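Local coordinates for SVP1-like protein 2 (Kluyveromyces lactis, PDB 4V16) that probably binds phosphoinositides such as phosphatidylinositol 3,5-bisphosphate through its beta-propeller and so associates with membranes, at residues A56-M61 with A96-L101; G221-S226 with S243-L248; S269-K274 with W318-N323. One frame throughout, in Å; residues are numbered along the deposited sequence.

All three contacts join parts of one beta-propeller with seven four-stranded blades. Contact 1 couples the innermost strands of two successive blades. Contacts 2 and 3 belong to a later region, with contact 1 and contact 3 on opposite sides of the chain's centre, their centres about 32 Å apart. Contacts 1 and 2 are separate as well, about 15 Å between nearest atoms. Contacts 2 and 3 touch: strands 247-252 and 271-274 are neighbours in one blade, with a probable hydrogen bond from L248 N to F273 O (2.9 Å). The engineered Gly-Ser linker that replaces loop 6CD, a loop studied for its role in membrane binding, falls between these two strands.

Contact 1 (A56-M61 with A96-L101); sequences AGTIRM and AAVKDL
The guanidinium of R60 has CB of L101 over one face and, near its plane at the edge, OD1 of D100. That carboxylate oxygen stays 4.4 Å from R60 NH2, too far for a salt bridge, though the opposite charges may still attract weakly. R60 NE reaches the backbone oxygen of L101 at 3.0 Å, but the N-H points poorly (128°) and the bond is weak. A firmer hold comes from the arginine's own strand: NH1 donates to O of I59 at 2.8 Å and 153°, the acceptor lying in the guanidinium plane while the donor stands above the carbonyl plane. NH1 also makes a salt bridge with D19, whose carboxylate accepts the backbone N-H of I59 too; together these bonds should fix the rotation of the head group. The bend of the arginine chain at chi2 (-68°) folds it back, letting its aliphatic part slide past L101 in the opposite direction, with R60 CG 3.5 Å from L101 CD2. The side chains of T58 and V98 pass each other at a slant, T58 OG1 lying 4.1 Å from V98 CG1. V71, on strand 67-72, touches both of these side chains. The second strand carries a classic beta bulge, K99 and D100 both facing S111 on strand 107-112. T58 marks the corner where the chain passes from strand 56-57 into strand 59-61. Here the innermost strands of two consecutive blades, 59-61 and 98-103, meet chiefly through side chains, an arrangement that belongs to the seven-bladed beta-propeller of the PROPPIN family.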
loop_
_atom_site.group_PDB
_atom_site.type_symbol
_atom_site.label_atom_id
_atom_site.label_comp_id
_atom_site.label_asym_id
_atom_site.label_seq_id
_atom_site.Cartn_x
_atom_site.Cartn_y
_atom_site.Cartn_z
ATOM N N ALA A 56 -13.942 0.713 14.971
ATOM C CA ALA A 56 -13.002 1.302 14.016
ATOM C C ALA A 56 -12.610 0.269 12.954
ATOM O O ALA A 56 -11.997 -0.751 13.269
ATOM C CB ALA A 56 -11.755 1.837 14.744
ATOM N N GLY A 57 -12.974 0.537 11.700
ATOM C CA GLY A 57 -12.728 -0.384 10.601
ATOM C C GLY A 57 -11.388 -0.125 9.938
ATOM O O GLY A 57 -10.348 -0.185 10.595
ATOM N N THR A 58 -11.410 0.164 8.639
ATOM C CA THR A 58 -10.185 0.489 7.916
ATOM C C THR A 58 -9.664 1.828 8.436
ATOM O O THR A 58 -10.448 2.745 8.689
ATOM C CB THR A 58 -10.398 0.579 6.387
ATOM O OG1 THR A 58 -10.936 1.866 6.056
ATOM C CG2 THR A 58 -11.335 -0.526 5.873
ATOM N N ILE A 59 -8.347 1.943 8.587
ATOM C CA ILE A 59 -7.751 3.122 9.201
ATOM C C ILE A 59 -6.486 3.537 8.460
ATOM O O ILE A 59 -5.668 2.695 8.082
ATOM C CB ILE A 59 -7.429 2.873 10.689
ATOM C CG1 ILE A 59 -6.912 4.155 11.340
ATOM C CG2 ILE A 59 -6.429 1.730 10.843
ATOM C CD1 ILE A 59 -6.932 4.116 12.844
ATOM N N ARG A 60 -6.345 4.841 8.249
ATOM C CA ARG A 60 -5.205 5.394 7.537
ATOM C C ARG A 60 -4.606 6.549 8.318
ATOM O O ARG A 60 -5.208 7.051 9.269
ATOM C CB ARG A 60 -5.614 5.863 6.140
ATOM C CG ARG A 60 -6.050 4.749 5.208
ATOM C CD ARG A 60 -4.892 3.841 4.841
ATOM N NE ARG A 60 -5.310 2.778 3.932
ATOM C CZ ARG A 60 -5.834 1.619 4.317
ATOM N NH1 ARG A 60 -6.014 1.355 5.605
ATOM N NH2 ARG A 60 -6.182 0.719 3.409
ATOM N N MET A 61 -3.424 6.974 7.891
ATOM C CA MET A 61 -2.638 7.958 8.618
ATOM C C MET A 61 -1.991 8.929 7.638
ATOM O O MET A 61 -1.552 8.528 6.557
ATOM C CB MET A 61 -1.579 7.247 9.459
ATOM C CG MET A 61 -0.710 8.146 10.304
ATOM S SD MET A 61 0.544 7.180 11.170
ATOM C CE MET A 61 1.309 8.447 12.180
ATOM N N ALA A 96 -21.293 2.859 0.352
ATOM C CA ALA A 96 -20.950 1.450 0.182
ATOM C C ALA A 96 -19.761 1.072 1.062
ATOM O O ALA A 96 -19.232 1.906 1.797
ATOM C CB ALA A 96 -20.647 1.152 -1.276
ATOM N N ALA A 97 -19.348 -0.189 0.981
ATOM C CA ALA A 97 -18.223 -0.681 1.768
ATOM C C ALA A 97 -16.903 -0.166 1.210
ATOM O O ALA A 97 -16.680 -0.176 -0.001
ATOM C CB ALA A 97 -18.223 -2.201 1.800
ATOM N N VAL A 98 -16.025 0.278 2.104
ATOM C CA VAL A 98 -14.722 0.793 1.710
ATOM C C VAL A 98 -13.776 -0.349 1.347
ATOM O O VAL A 98 -13.731 -1.370 2.034
ATOM C CB VAL A 98 -14.100 1.644 2.833
ATOM C CG1 VAL A 98 -12.727 2.169 2.422
ATOM C CG2 VAL A 98 -15.025 2.798 3.189
ATOM N N LYS A 99 -13.024 -0.163 0.265
ATOM C CA LYS A 99 -12.061 -1.154 -0.203
ATOM C C LYS A 99 -10.637 -0.623 -0.056
ATOM O O LYS A 99 -9.711 -1.373 0.256
ATOM C CB LYS A 99 -12.345 -1.526 -1.651
ATOM N N ASP A 100 -10.474 0.676 -0.282
ATOM C CA ASP A 100 -9.179 1.337 -0.148
ATOM C C ASP A 100 -9.361 2.761 0.362
ATOM O O ASP A 100 -10.436 3.346 0.226
ATOM C CB ASP A 100 -8.431 1.354 -1.485
ATOM C CG ASP A 100 -7.625 0.087 -1.729
ATOM O OD1 ASP A 100 -7.063 -0.470 -0.758
ATOM O OD2 ASP A 100 -7.545 -0.346 -2.899
ATOM N N LEU A 101 -8.301 3.310 0.946
ATOM C CA LEU A 101 -8.335 4.666 1.477
ATOM C C LEU A 101 -6.951 5.302 1.394
ATOM O O LEU A 101 -5.946 4.662 1.705
ATOM C CB LEU A 101 -8.838 4.661 2.921
ATOM C CG LEU A 101 -8.955 6.019 3.616
ATOM C CD1 LEU A 101 -9.907 6.937 2.868
ATOM C CD2 LEU A 101 -9.415 5.835 5.055
#

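Contact 2 (G221-S226 with S243-L248); sequences GLDRTS and SDKWTL
K245 and D223 form a salt bridge, their side chains coming from opposite directions: NZ lies 2.7 Å from OD2 of D223, on the syn lone pair of that oxygen, and 3.1 Å from OD1. Extended beyond CG, the lysine chain brings NZ to the aspartate. OD1 of D223 has a second cationic partner in R220, so the carboxylate sits between two positive groups, which would tend to keep it ionised. Next comes a backbone bond, D244 N to S226 O at 2.9 Å. S226 and D244 are tied in the reverse sense as well. OD2 of D244 accepts weakly from OG of S226 (2.8 Å) and weakly from the S226 backbone N (3.5 Å). The aspartate's CG lies between its own backbone N and carbonyl carbon (chi1 66°), a torsion that swings the carboxylate across to S226. Around these polar links the packing centres on T225: its CG2 meets K245 CG at 3.8 Å, the two side chains crossing at about a right angle, and T225 OG1 lies 3.8 Å from S243 CB. A type I beta turn from S243 to W246, closed by W246 N bonding to S243 O, presents D244 and K245 to the loop. From L222 on, both segments fall within the second WD repeat. Loop 221-226 leads from strand 214-219 of one blade into strand 227-232 of the next; the turn joins strands 238-243 and 247-252 of that second blade. D244 and W246 also rest on I228 of strand 227-232, and T225 is backbone-bonded to D200.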
loop_
_atom_site.group_PDB
_atom_site.type_symbol
_atom_site.label_atom_id
_atom_site.label_comp_id
_atom_site.label_asym_id
_atom_site.label_seq_id
_atom_site.Cartn_x
_atom_site.Cartn_y
_atom_site.Cartn_z
ATOM N N GLY A 221 8.398 -15.770 -11.671
ATOM C CA GLY A 221 8.574 -17.209 -11.707
ATOM C C GLY A 221 7.809 -17.816 -12.864
ATOM O O GLY A 221 7.111 -17.108 -13.588
ATOM N N LEU A 222 7.935 -19.126 -13.039
ATOM C CA LEU A 222 7.266 -19.809 -14.140
ATOM C C LEU A 222 5.815 -20.114 -13.795
ATOM O O LEU A 222 4.919 -19.929 -14.620
ATOM C CB LEU A 222 8.003 -21.101 -14.495
ATOM C CG LEU A 222 9.422 -20.944 -15.044
ATOM C CD1 LEU A 222 10.032 -22.312 -15.283
ATOM C CD2 LEU A 222 9.432 -20.127 -16.327
ATOM N N ASP A 223 5.587 -20.580 -12.571
ATOM C CA ASP A 223 4.249 -20.965 -12.140
ATOM C C ASP A 223 3.447 -19.744 -11.706
ATOM O O ASP A 223 4.011 -18.712 -11.341
ATOM C CB ASP A 223 4.316 -21.995 -11.006
ATOM C CG ASP A 223 5.338 -21.637 -9.939
ATOM O OD1 ASP A 223 5.581 -20.433 -9.709
ATOM O OD2 ASP A 223 5.903 -22.571 -9.330
ATOM N N ARG A 224 2.126 -19.869 -11.754
ATOM C CA ARG A 224 1.236 -18.764 -11.425
ATOM C C ARG A 224 0.980 -18.677 -9.925
ATOM O O ARG A 224 0.771 -19.690 -9.254
ATOM C CB ARG A 224 -0.086 -18.911 -12.176
ATOM C CG ARG A 224 0.038 -18.682 -13.672
ATOM C CD ARG A 224 -1.258 -19.001 -14.398
ATOM N NE ARG A 224 -1.621 -20.408 -14.272
ATOM C CZ ARG A 224 -2.661 -20.973 -14.876
ATOM N NH1 ARG A 224 -3.454 -20.252 -15.659
ATOM N NH2 ARG A 224 -2.910 -22.264 -14.698
ATOM N N THR A 225 1.001 -17.450 -9.414
ATOM C CA THR A 225 0.773 -17.181 -8.001
ATOM C C THR A 225 0.008 -15.878 -7.841
ATOM O O THR A 225 0.043 -15.020 -8.722
ATOM C CB THR A 225 2.097 -17.074 -7.218
ATOM O OG1 THR A 225 2.937 -16.088 -7.830
ATOM C CG2 THR A 225 2.824 -18.412 -7.186
ATOM N N SER A 226 -0.684 -15.731 -6.718
ATOM C CA SER A 226 -1.292 -14.456 -6.370
ATOM C C SER A 226 -0.280 -13.630 -5.585
ATOM O O SER A 226 0.356 -14.129 -4.656
ATOM C CB SER A 226 -2.574 -14.657 -5.558
ATOM O OG SER A 226 -2.313 -15.353 -4.353
ATOM N N SER A 243 4.810 -13.184 -2.824
ATOM C CA SER A 243 3.745 -13.982 -3.423
ATOM C C SER A 243 3.074 -14.867 -2.381
ATOM O O SER A 243 3.538 -14.954 -1.244
ATOM C CB SER A 243 4.300 -14.847 -4.552
ATOM O OG SER A 243 5.332 -15.691 -4.072
ATOM N N ASP A 244 1.989 -15.530 -2.771
ATOM C CA ASP A 244 1.314 -16.462 -1.874
ATOM C C ASP A 244 2.129 -17.750 -1.746
ATOM O O ASP A 244 1.803 -18.622 -0.941
ATOM C CB ASP A 244 -0.111 -16.756 -2.361
ATOM C CG ASP A 244 -0.149 -17.502 -3.684
ATOM O OD1 ASP A 244 0.909 -17.650 -4.329
ATOM O OD2 ASP A 244 -1.251 -17.931 -4.087
ATOM N N LYS A 245 3.182 -17.866 -2.554
ATOM C CA LYS A 245 4.220 -18.874 -2.338
ATOM C C LYS A 245 5.016 -18.533 -1.082
ATOM O O LYS A 245 5.733 -19.374 -0.543
ATOM C CB LYS A 245 5.169 -18.953 -3.533
ATOM C CG LYS A 245 4.927 -20.101 -4.492
ATOM C CD LYS A 245 6.187 -20.357 -5.306
ATOM C CE LYS A 245 5.931 -21.250 -6.504
ATOM N NZ LYS A 245 7.193 -21.512 -7.255
ATOM N N TRP A 246 4.893 -17.281 -0.645
ATOM C CA TRP A 246 5.585 -16.768 0.533
ATOM C C TRP A 246 7.089 -16.760 0.305
ATOM O O TRP A 246 7.875 -17.191 1.148
ATOM C CB TRP A 246 5.207 -17.573 1.774
ATOM C CG TRP A 246 3.735 -17.577 1.967
ATOM C CD1 TRP A 246 2.906 -18.656 1.969
ATOM C CD2 TRP A 246 2.904 -16.428 2.152
ATOM N NE1 TRP A 246 1.607 -18.253 2.156
ATOM C CE2 TRP A 246 1.579 -16.887 2.271
ATOM C CE3 TRP A 246 3.150 -15.053 2.234
ATOM C CZ2 TRP A 246 0.505 -16.024 2.471
ATOM C CZ3 TRP A 246 2.083 -14.198 2.432
ATOM C CH2 TRP A 246 0.777 -14.686 2.547
ATOM N N THR A 247 7.461 -16.253 -0.865
ATOM C CA THR A 247 8.844 -15.954 -1.197
ATOM C C THR A 247 8.981 -14.445 -1.375
ATOM O O THR A 247 8.197 -13.827 -2.099
ATOM C CB THR A 247 9.293 -16.674 -2.484
ATOM O OG1 THR A 247 9.109 -18.088 -2.336
ATOM C CG2 THR A 247 10.757 -16.381 -2.790
ATOM N N LEU A 248 9.964 -13.855 -0.701
ATOM C CA LEU A 248 10.260 -12.436 -0.853
ATOM C C LEU A 248 11.226 -12.227 -2.015
ATOM O O LEU A 248 12.349 -12.729 -1.992
ATOM C CB LEU A 248 10.845 -11.865 0.441
ATOM C CG LEU A 248 11.357 -10.419 0.400
ATOM C CD1 LEU A 248 10.244 -9.456 0.025
ATOM C CD2 LEU A 248 11.968 -10.037 1.741
#

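Contact 3 (S269-K274 with W318-N323); sequences SICNFK and WWLQLN
I270, C271 and F273 pack on W318, L320 and L322 where the outermost strands of two consecutive propeller blades, 271-274 and 317-327, lie one over the other. The strand axes approach to 6.0 Å and run in similar directions, 28° apart. No hydrogen bond crosses; each strand pairs by its backbone within its own sheet, F273 with L248 on one side, W319 with N310 and Q321 with K308 on the other. The join is therefore one of side chains between blade faces.

Apolar contacts make up most of it. L320 is at the centre of these contacts: its CD1 is 3.8 Å from C271 CB and equally 3.8 Å from F273 CB, so one methyl reaches two successive inward-facing residues of the opposing strand. From the other blade L248, a neighbour of F273 in its sheet, also touches L320. C271 SG turns toward the tryptophan end, against CB of W318 and near N of W319. At the far end F273 holds CG anti to its backbone N (chi1 -170°), which carries the ring toward L322; the side chains of F273 and L322 cross at about a right angle, F273 CZ being 3.8 Å from L322 CB.

Aromatic contacts carry the interface on into strand 303-312, next to 317-327, where F273 meets F307 edge-to-face and W318 meets Y311 with the ring planes at about 45°.

The one CH-pi interaction across the strands is made by I270, which lies alongside W318 and points the same way. Its methyl CD1 stands over the face of the indole, 3.6 Å from the centroid of the five-membered ring and only 7° off the ring normal.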
loop_
_atom_site.group_PDB
_atom_site.type_symbol
_atom_site.label_atom_id
_atom_site.label_comp_id
_atom_site.label_asym_id
_atom_site.label_seq_id
_atom_site.Cartn_x
_atom_site.Cartn_y
_atom_site.Cartn_z
ATOM N N SER A 269 14.715 -11.735 -10.328
ATOM C CA SER A 269 15.026 -11.033 -9.091
ATOM C C SER A 269 16.497 -11.187 -8.735
ATOM O O SER A 269 17.120 -12.202 -9.050
ATOM C CB SER A 269 14.154 -11.549 -7.944
ATOM O OG SER A 269 14.396 -12.923 -7.696
ATOM N N ILE A 270 17.046 -10.169 -8.081
ATOM C CA ILE A 270 18.427 -10.207 -7.613
ATOM C C ILE A 270 18.511 -10.924 -6.262
ATOM O O ILE A 270 19.597 -11.289 -5.809
ATOM C CB ILE A 270 19.022 -8.781 -7.493
ATOM C CG1 ILE A 270 18.277 -7.968 -6.430
ATOM C CG2 ILE A 270 18.966 -8.074 -8.844
ATOM C CD1 ILE A 270 18.771 -6.555 -6.266
ATOM N N CYS A 271 17.356 -11.122 -5.627
ATOM C CA CYS A 271 17.277 -11.784 -4.325
ATOM C C CYS A 271 16.075 -12.707 -4.233
ATOM O O CYS A 271 15.087 -12.536 -4.948
ATOM C CB CYS A 271 17.187 -10.756 -3.198
ATOM S SG CYS A 271 18.721 -9.937 -2.802
ATOM N N ASN A 272 16.172 -13.680 -3.336
ATOM C CA ASN A 272 15.044 -14.525 -2.981
ATOM C C ASN A 272 15.147 -14.913 -1.517
ATOM O O ASN A 272 16.246 -15.016 -0.973
ATOM C CB ASN A 272 14.997 -15.774 -3.858
ATOM C CG ASN A 272 14.722 -15.454 -5.309
ATOM O OD1 ASN A 272 13.619 -15.039 -5.662
ATOM N ND2 ASN A 272 15.723 -15.646 -6.161
ATOM N N PHE A 273 14.003 -15.117 -0.877
ATOM C CA PHE A 273 13.995 -15.555 0.510
ATOM C C PHE A 273 12.677 -16.227 0.868
ATOM O O PHE A 273 11.622 -15.592 0.855
ATOM C CB PHE A 273 14.253 -14.375 1.447
ATOM C CG PHE A 273 14.501 -14.780 2.871
ATOM C CD1 PHE A 273 13.444 -14.994 3.743
ATOM C CD2 PHE A 273 15.793 -14.953 3.339
ATOM C CE1 PHE A 273 13.672 -15.371 5.053
ATOM C CE2 PHE A 273 16.026 -15.329 4.649
ATOM C CZ PHE A 273 14.965 -15.537 5.505
ATOM N N LYS A 274 12.749 -17.516 1.186
ATOM C CA LYS A 274 11.585 -18.253 1.661
ATOM C C LYS A 274 11.178 -17.740 3.035
ATOM O O LYS A 274 11.845 -18.017 4.032
ATOM C CB LYS A 274 11.881 -19.753 1.717
ATOM C CG LYS A 274 12.109 -20.382 0.352
ATOM C CD LYS A 274 12.694 -21.779 0.467
ATOM C CE LYS A 274 12.785 -22.455 -0.893
ATOM N NZ LYS A 274 13.626 -21.687 -1.854
ATOM N N TRP A 318 23.634 -10.024 -4.652
ATOM C CA TRP A 318 22.794 -9.611 -3.533
ATOM C C TRP A 318 22.277 -10.831 -2.775
ATOM O O TRP A 318 22.098 -11.899 -3.362
ATOM C CB TRP A 318 21.606 -8.783 -4.019
ATOM C CG TRP A 318 21.957 -7.542 -4.775
ATOM C CD1 TRP A 318 22.295 -7.450 -6.095
ATOM C CD2 TRP A 318 21.975 -6.207 -4.262
ATOM N NE1 TRP A 318 22.529 -6.139 -6.432
ATOM C CE2 TRP A 318 22.341 -5.356 -5.325
ATOM C CE3 TRP A 318 21.721 -5.648 -3.007
ATOM C CZ2 TRP A 318 22.462 -3.979 -5.168
ATOM C CZ3 TRP A 318 21.841 -4.280 -2.853
ATOM C CH2 TRP A 318 22.209 -3.461 -3.927
ATOM N N TRP A 319 22.029 -10.668 -1.479
ATOM C CA TRP A 319 21.392 -11.723 -0.697
ATOM C C TRP A 319 20.644 -11.135 0.499
ATOM O O TRP A 319 21.078 -10.148 1.096
ATOM C CB TRP A 319 22.428 -12.760 -0.240
ATOM C CG TRP A 319 23.109 -12.461 1.066
ATOM C CD1 TRP A 319 22.643 -12.743 2.321
ATOM C CD2 TRP A 319 24.390 -11.846 1.246
ATOM N NE1 TRP A 319 23.550 -12.332 3.267
ATOM C CE2 TRP A 319 24.631 -11.779 2.633
ATOM C CE3 TRP A 319 25.354 -11.341 0.369
ATOM C CZ2 TRP A 319 25.795 -11.227 3.163
ATOM C CZ3 TRP A 319 26.509 -10.792 0.897
ATOM C CH2 TRP A 319 26.720 -10.740 2.280
ATOM N N LEU A 320 19.511 -11.749 0.829
ATOM C CA LEU A 320 18.665 -11.289 1.926
ATOM C C LEU A 320 18.981 -12.018 3.228
ATOM O O LEU A 320 19.322 -13.201 3.224
ATOM C CB LEU A 320 17.190 -11.485 1.573
ATOM C CG LEU A 320 16.574 -10.452 0.630
ATOM C CD1 LEU A 320 15.263 -10.973 0.064
ATOM C CD2 LEU A 320 16.357 -9.135 1.359
ATOM N N GLN A 321 18.854 -11.299 4.339
ATOM C CA GLN A 321 19.114 -11.857 5.659
ATOM C C GLN A 321 18.050 -11.402 6.652
ATOM O O GLN A 321 17.795 -10.205 6.793
ATOM C CB GLN A 321 20.502 -11.442 6.147
ATOM C CG GLN A 321 20.968 -12.164 7.402
ATOM C CD GLN A 321 22.249 -11.581 7.969
ATOM O OE1 GLN A 321 22.668 -10.484 7.594
ATOM N NE2 GLN A 321 22.881 -12.316 8.878
ATOM N N LEU A 322 17.435 -12.361 7.336
ATOM C CA LEU A 322 16.434 -12.065 8.354
ATOM C C LEU A 322 17.113 -11.839 9.699
ATOM O O LEU A 322 17.529 -12.791 10.359
ATOM C CB LEU A 322 15.415 -13.202 8.454
ATOM C CG LEU A 322 14.342 -13.071 9.538
ATOM C CD1 LEU A 322 13.524 -11.804 9.349
ATOM C CD2 LEU A 322 13.435 -14.291 9.541
ATOM N N ASN A 323 17.222 -10.576 10.100
ATOM C CA ASN A 323 17.923 -10.217 11.330
ATOM C C ASN A 323 17.084 -10.418 12.589
ATOM O O ASN A 323 17.440 -11.218 13.454
ATOM C CB ASN A 323 18.393 -8.762 11.261
ATOM C CG ASN A 323 19.577 -8.573 10.330
ATOM O OD1 ASN A 323 20.350 -9.502 10.087
ATOM N ND2 ASN A 323 19.732 -7.360 9.809
#